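Long-range contact in P35 antigen (Borrelia burgdorferi, PDB 4ALY), which is an outer surface lipoprotein of the Lyme disease agent, critical for infection after a tick bite: residues Gly104-Asn116 with Ser157-Ile171. Sequence-based numbering, arbitrary orientation.
Sequences GMRAEIFSKIFFN and SQDSNYRGLVKETLI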
# COMPACT_ATOMS: atom_id res chain seq x y z
N GLY A 104 12.86 12.09 4.19
CA GLY A 104 14.05 12.07 3.33
C GLY A 104 13.66 11.93 1.85
O GLY A 104 14.48 12.12 0.96
N MET A 105 12.39 11.64 1.59
CA MET A 105 11.99 11.29 0.27
C MET A 105 11.60 12.48 -0.61
O MET A 105 11.42 12.35 -1.81
CB MET A 105 10.85 10.30 0.36
CG MET A 105 11.33 8.91 0.69
SD MET A 105 9.94 7.76 0.96
CE MET A 105 10.03 7.14 -0.67
N ARG A 106 11.45 13.64 -0.03
CA ARG A 106 10.89 14.71 -0.81
C ARG A 106 11.86 15.28 -1.87
O ARG A 106 11.41 15.51 -2.99
CB ARG A 106 10.42 15.80 0.10
CG ARG A 106 10.27 17.10 -0.64
CD ARG A 106 10.08 18.21 0.37
NE ARG A 106 9.05 19.10 -0.08
CZ ARG A 106 8.15 19.66 0.72
NH1 ARG A 106 8.14 19.46 2.06
NH2 ARG A 106 7.23 20.42 0.14
N ALA A 107 13.14 15.49 -1.55
CA ALA A 107 14.04 16.23 -2.48
C ALA A 107 14.20 15.54 -3.82
O ALA A 107 14.29 16.23 -4.82
CB ALA A 107 15.44 16.49 -1.85
N GLU A 108 14.26 14.18 -3.85
CA GLU A 108 14.56 13.41 -5.07
C GLU A 108 13.47 12.53 -5.59
O GLU A 108 13.62 11.96 -6.70
CB GLU A 108 15.71 12.44 -4.88
CG GLU A 108 16.87 12.93 -4.07
CD GLU A 108 17.65 14.00 -4.75
OE1 GLU A 108 17.25 14.43 -5.88
OE2 GLU A 108 18.67 14.40 -4.16
N ILE A 109 12.42 12.33 -4.79
CA ILE A 109 11.33 11.48 -5.24
C ILE A 109 10.07 12.32 -5.26
O ILE A 109 9.60 12.70 -6.34
CB ILE A 109 11.19 10.23 -4.35
CG1 ILE A 109 12.56 9.63 -4.06
CG2 ILE A 109 10.23 9.18 -4.95
CD1 ILE A 109 12.57 8.41 -3.15
N PHE A 110 9.51 12.65 -4.09
CA PHE A 110 8.12 13.11 -4.11
C PHE A 110 8.02 14.40 -4.91
O PHE A 110 7.04 14.70 -5.62
CB PHE A 110 7.55 13.28 -2.71
CG PHE A 110 7.47 12.02 -1.90
CD1 PHE A 110 7.35 10.77 -2.49
CD2 PHE A 110 7.45 12.09 -0.50
CE1 PHE A 110 7.22 9.62 -1.72
CE2 PHE A 110 7.28 10.95 0.29
CZ PHE A 110 7.17 9.70 -0.32
N SER A 111 9.07 15.18 -4.86
CA SER A 111 8.97 16.44 -5.63
C SER A 111 9.34 16.26 -7.12
O SER A 111 9.38 17.25 -7.80
CB SER A 111 9.75 17.58 -4.98
OG SER A 111 11.12 17.36 -5.16
N LYS A 112 9.59 15.05 -7.59
CA LYS A 112 9.88 14.75 -9.01
C LYS A 112 8.85 13.84 -9.68
O LYS A 112 8.94 13.64 -10.89
CB LYS A 112 11.20 14.02 -9.23
CG LYS A 112 12.41 14.49 -8.43
CD LYS A 112 12.94 15.78 -9.02
CE LYS A 112 14.41 15.94 -8.67
NZ LYS A 112 14.55 17.38 -9.03
N ILE A 113 7.91 13.27 -8.94
CA ILE A 113 7.01 12.32 -9.53
C ILE A 113 5.57 12.85 -9.38
O ILE A 113 5.35 13.72 -8.55
CB ILE A 113 7.12 10.94 -8.83
CG1 ILE A 113 6.76 11.10 -7.33
CG2 ILE A 113 8.51 10.31 -9.07
CD1 ILE A 113 6.38 9.82 -6.63
N PHE A 114 4.65 12.30 -10.17
CA PHE A 114 3.19 12.59 -10.13
C PHE A 114 2.35 11.40 -9.70
O PHE A 114 2.65 10.27 -10.04
CB PHE A 114 2.68 13.00 -11.50
CG PHE A 114 3.40 14.17 -12.01
CD1 PHE A 114 3.05 15.45 -11.57
CD2 PHE A 114 4.49 14.02 -12.87
CE1 PHE A 114 3.76 16.55 -12.00
CE2 PHE A 114 5.20 15.13 -13.31
CZ PHE A 114 4.81 16.39 -12.89
N PHE A 115 1.26 11.69 -9.02
CA PHE A 115 0.44 10.63 -8.51
C PHE A 115 -0.06 9.74 -9.65
O PHE A 115 0.10 8.52 -9.61
CB PHE A 115 -0.71 11.21 -7.65
CG PHE A 115 -1.55 10.15 -6.99
CD1 PHE A 115 -0.99 9.27 -6.06
CD2 PHE A 115 -2.89 10.00 -7.30
CE1 PHE A 115 -1.78 8.28 -5.46
CE2 PHE A 115 -3.69 9.02 -6.68
CZ PHE A 115 -3.13 8.16 -5.76
N ASN A 116 -0.71 10.35 -10.63
CA ASN A 116 -1.20 9.62 -11.81
C ASN A 116 -0.99 10.54 -13.01
O ASN A 116 -0.76 11.76 -12.83
CB ASN A 116 -2.67 9.16 -11.67
CG ASN A 116 -3.60 10.29 -11.27
OD1 ASN A 116 -3.40 11.43 -11.68
ND2 ASN A 116 -4.57 9.99 -10.44
N SER A 157 15.69 7.51 -8.42
CA SER A 157 14.84 8.59 -8.88
C SER A 157 15.67 9.77 -9.47
O SER A 157 15.21 10.54 -10.33
CB SER A 157 13.91 9.02 -7.74
OG SER A 157 12.97 10.03 -8.16
N GLN A 158 16.93 9.90 -9.03
CA GLN A 158 17.87 10.87 -9.62
C GLN A 158 18.19 10.61 -11.12
O GLN A 158 18.86 11.42 -11.80
CB GLN A 158 19.14 10.90 -8.75
CG GLN A 158 18.93 11.62 -7.42
CD GLN A 158 20.16 11.72 -6.55
OE1 GLN A 158 20.59 10.76 -5.93
NE2 GLN A 158 20.72 12.90 -6.48
N ASP A 159 17.73 9.48 -11.64
CA ASP A 159 17.94 9.14 -13.01
C ASP A 159 16.56 9.00 -13.64
O ASP A 159 15.81 8.10 -13.27
CB ASP A 159 18.73 7.82 -13.10
CG ASP A 159 19.15 7.44 -14.55
OD1 ASP A 159 18.44 7.71 -15.52
OD2 ASP A 159 20.18 6.79 -14.72
N SER A 160 16.27 9.87 -14.60
CA SER A 160 14.95 9.92 -15.25
C SER A 160 14.60 8.68 -15.97
O SER A 160 13.41 8.47 -16.17
CB SER A 160 14.88 11.00 -16.35
OG SER A 160 15.79 12.04 -16.09
N ASN A 161 15.57 7.87 -16.44
CA ASN A 161 15.15 6.55 -16.97
C ASN A 161 14.68 5.61 -15.92
O ASN A 161 13.96 4.66 -16.23
CB ASN A 161 16.25 5.81 -17.69
CG ASN A 161 16.67 6.54 -18.84
OD1 ASN A 161 17.65 7.31 -18.75
ND2 ASN A 161 15.81 6.52 -19.86
N TYR A 162 15.11 5.82 -14.67
CA TYR A 162 14.68 4.86 -13.61
C TYR A 162 13.58 5.41 -12.70
O TYR A 162 13.06 4.70 -11.88
CB TYR A 162 15.87 4.42 -12.82
CG TYR A 162 16.95 3.87 -13.69
CD1 TYR A 162 16.64 3.04 -14.79
CD2 TYR A 162 18.27 4.17 -13.46
CE1 TYR A 162 17.63 2.52 -15.57
CE2 TYR A 162 19.26 3.70 -14.26
CZ TYR A 162 18.93 2.86 -15.30
OH TYR A 162 19.95 2.32 -16.06
N ARG A 163 13.21 6.67 -12.87
CA ARG A 163 12.25 7.30 -11.96
C ARG A 163 10.85 6.69 -12.10
O ARG A 163 10.11 6.57 -11.10
CB ARG A 163 12.20 8.80 -12.21
CG ARG A 163 11.09 9.55 -11.50
CD ARG A 163 11.35 11.03 -11.48
NE ARG A 163 12.75 11.38 -11.27
CZ ARG A 163 13.32 12.49 -11.80
NH1 ARG A 163 12.60 13.31 -12.53
NH2 ARG A 163 14.57 12.79 -11.61
N GLY A 164 10.50 6.24 -13.31
CA GLY A 164 9.16 5.66 -13.55
C GLY A 164 8.94 4.46 -12.67
O GLY A 164 7.88 4.32 -12.00
N LEU A 165 9.95 3.57 -12.62
CA LEU A 165 9.78 2.35 -11.84
C LEU A 165 9.63 2.62 -10.30
O LEU A 165 8.82 1.93 -9.63
CB LEU A 165 10.91 1.43 -12.13
CG LEU A 165 10.87 0.12 -11.37
CD1 LEU A 165 9.62 -0.69 -11.75
CD2 LEU A 165 12.16 -0.58 -11.79
N VAL A 166 10.32 3.66 -9.82
CA VAL A 166 10.19 4.18 -8.44
C VAL A 166 8.80 4.59 -8.06
O VAL A 166 8.24 4.09 -7.09
CB VAL A 166 11.18 5.32 -8.15
CG1 VAL A 166 10.88 5.97 -6.81
CG2 VAL A 166 12.61 4.77 -8.22
N LYS A 167 8.23 5.46 -8.87
CA LYS A 167 6.84 5.86 -8.78
C LYS A 167 5.93 4.60 -8.81
O LYS A 167 5.21 4.33 -7.84
CB LYS A 167 6.57 6.86 -9.92
CG LYS A 167 5.19 7.45 -9.93
CD LYS A 167 4.26 6.57 -10.74
CE LYS A 167 2.83 7.09 -10.62
NZ LYS A 167 1.90 5.94 -10.88
N GLU A 168 6.01 3.80 -9.88
CA GLU A 168 5.15 2.61 -10.07
C GLU A 168 5.21 1.79 -8.74
O GLU A 168 4.18 1.48 -8.11
CB GLU A 168 5.74 1.79 -11.24
CG GLU A 168 4.89 1.08 -12.32
CD GLU A 168 5.67 0.90 -13.66
OE1 GLU A 168 5.88 1.93 -14.39
OE2 GLU A 168 6.09 -0.26 -14.04
N THR A 169 6.41 1.48 -8.31
CA THR A 169 6.63 0.69 -7.10
C THR A 169 5.93 1.28 -5.85
O THR A 169 5.28 0.57 -5.12
CB THR A 169 8.14 0.58 -6.86
OG1 THR A 169 8.75 -0.03 -8.02
CG2 THR A 169 8.43 -0.16 -5.61
N LEU A 170 6.03 2.60 -5.66
CA LEU A 170 5.58 3.21 -4.45
C LEU A 170 4.06 3.40 -4.51
O LEU A 170 3.33 3.23 -3.53
CB LEU A 170 6.32 4.55 -4.23
CG LEU A 170 7.78 4.55 -3.72
CD1 LEU A 170 8.29 5.99 -3.54
CD2 LEU A 170 7.92 3.78 -2.40
N ILE A 171 3.60 3.76 -5.69
CA ILE A 171 2.22 4.14 -5.82
C ILE A 171 1.31 2.99 -6.24
O ILE A 171 0.27 2.76 -5.63
CB ILE A 171 2.13 5.34 -6.77
CG1 ILE A 171 2.89 6.49 -6.06
CG2 ILE A 171 0.66 5.62 -7.14
CD1 ILE A 171 2.83 7.82 -6.77
O HOH W 1 -0.93 5.91 -10.99
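The carbonyl oxygen of S157 is gripped by two nitrogens of R163, NE at 2.8 Å and NH2 at 2.7 Å, and lies in the guanidinium plane. Set side-on in this way, the guanidinium turns one face to K112, whose CB sits 3.4 Å above it, near the rim. A bend at chi3 (-39°) folds the arginine back toward S157, while its CG packs against I113 CG2. S157 also ties the two segments directly: its OG, anti to the backbone N (chi1 -176°), donates in the carbonyl plane to E108 O at 2.5 Å. Nearby, the E108 and Q158 side chains cross obliquely, their flat ends 33° apart, with E108 OE2 3.4 Å from Q158 NE2 at an angle too poor for a hydrogen bond.

Next to this polar end, L170 CD1 meets M105 CE tip to tip at 3.5 Å and also touches I109 CG2, which reaches V166 CG1 as well. Farther along, I171 CD1 faces I113 CD1, and I171 CG2 lies against F115 CE1. L153 of helix 143-157 also packs on L170, and F175 meets the F115 ring edge-to-face. K167 lays CB against I113 CG2 and brings CE within 3.2 Å of both F114 O and F115 O; a water accepts from its NZ and donates to F115 O.

In this helical Bbcrasp-1-type domain, S157 thus works both ways, accepting from R163 and donating to E108 O, which fixes the arginine's rotation and joins helices 143-157 and 163-189 across loop 158-162.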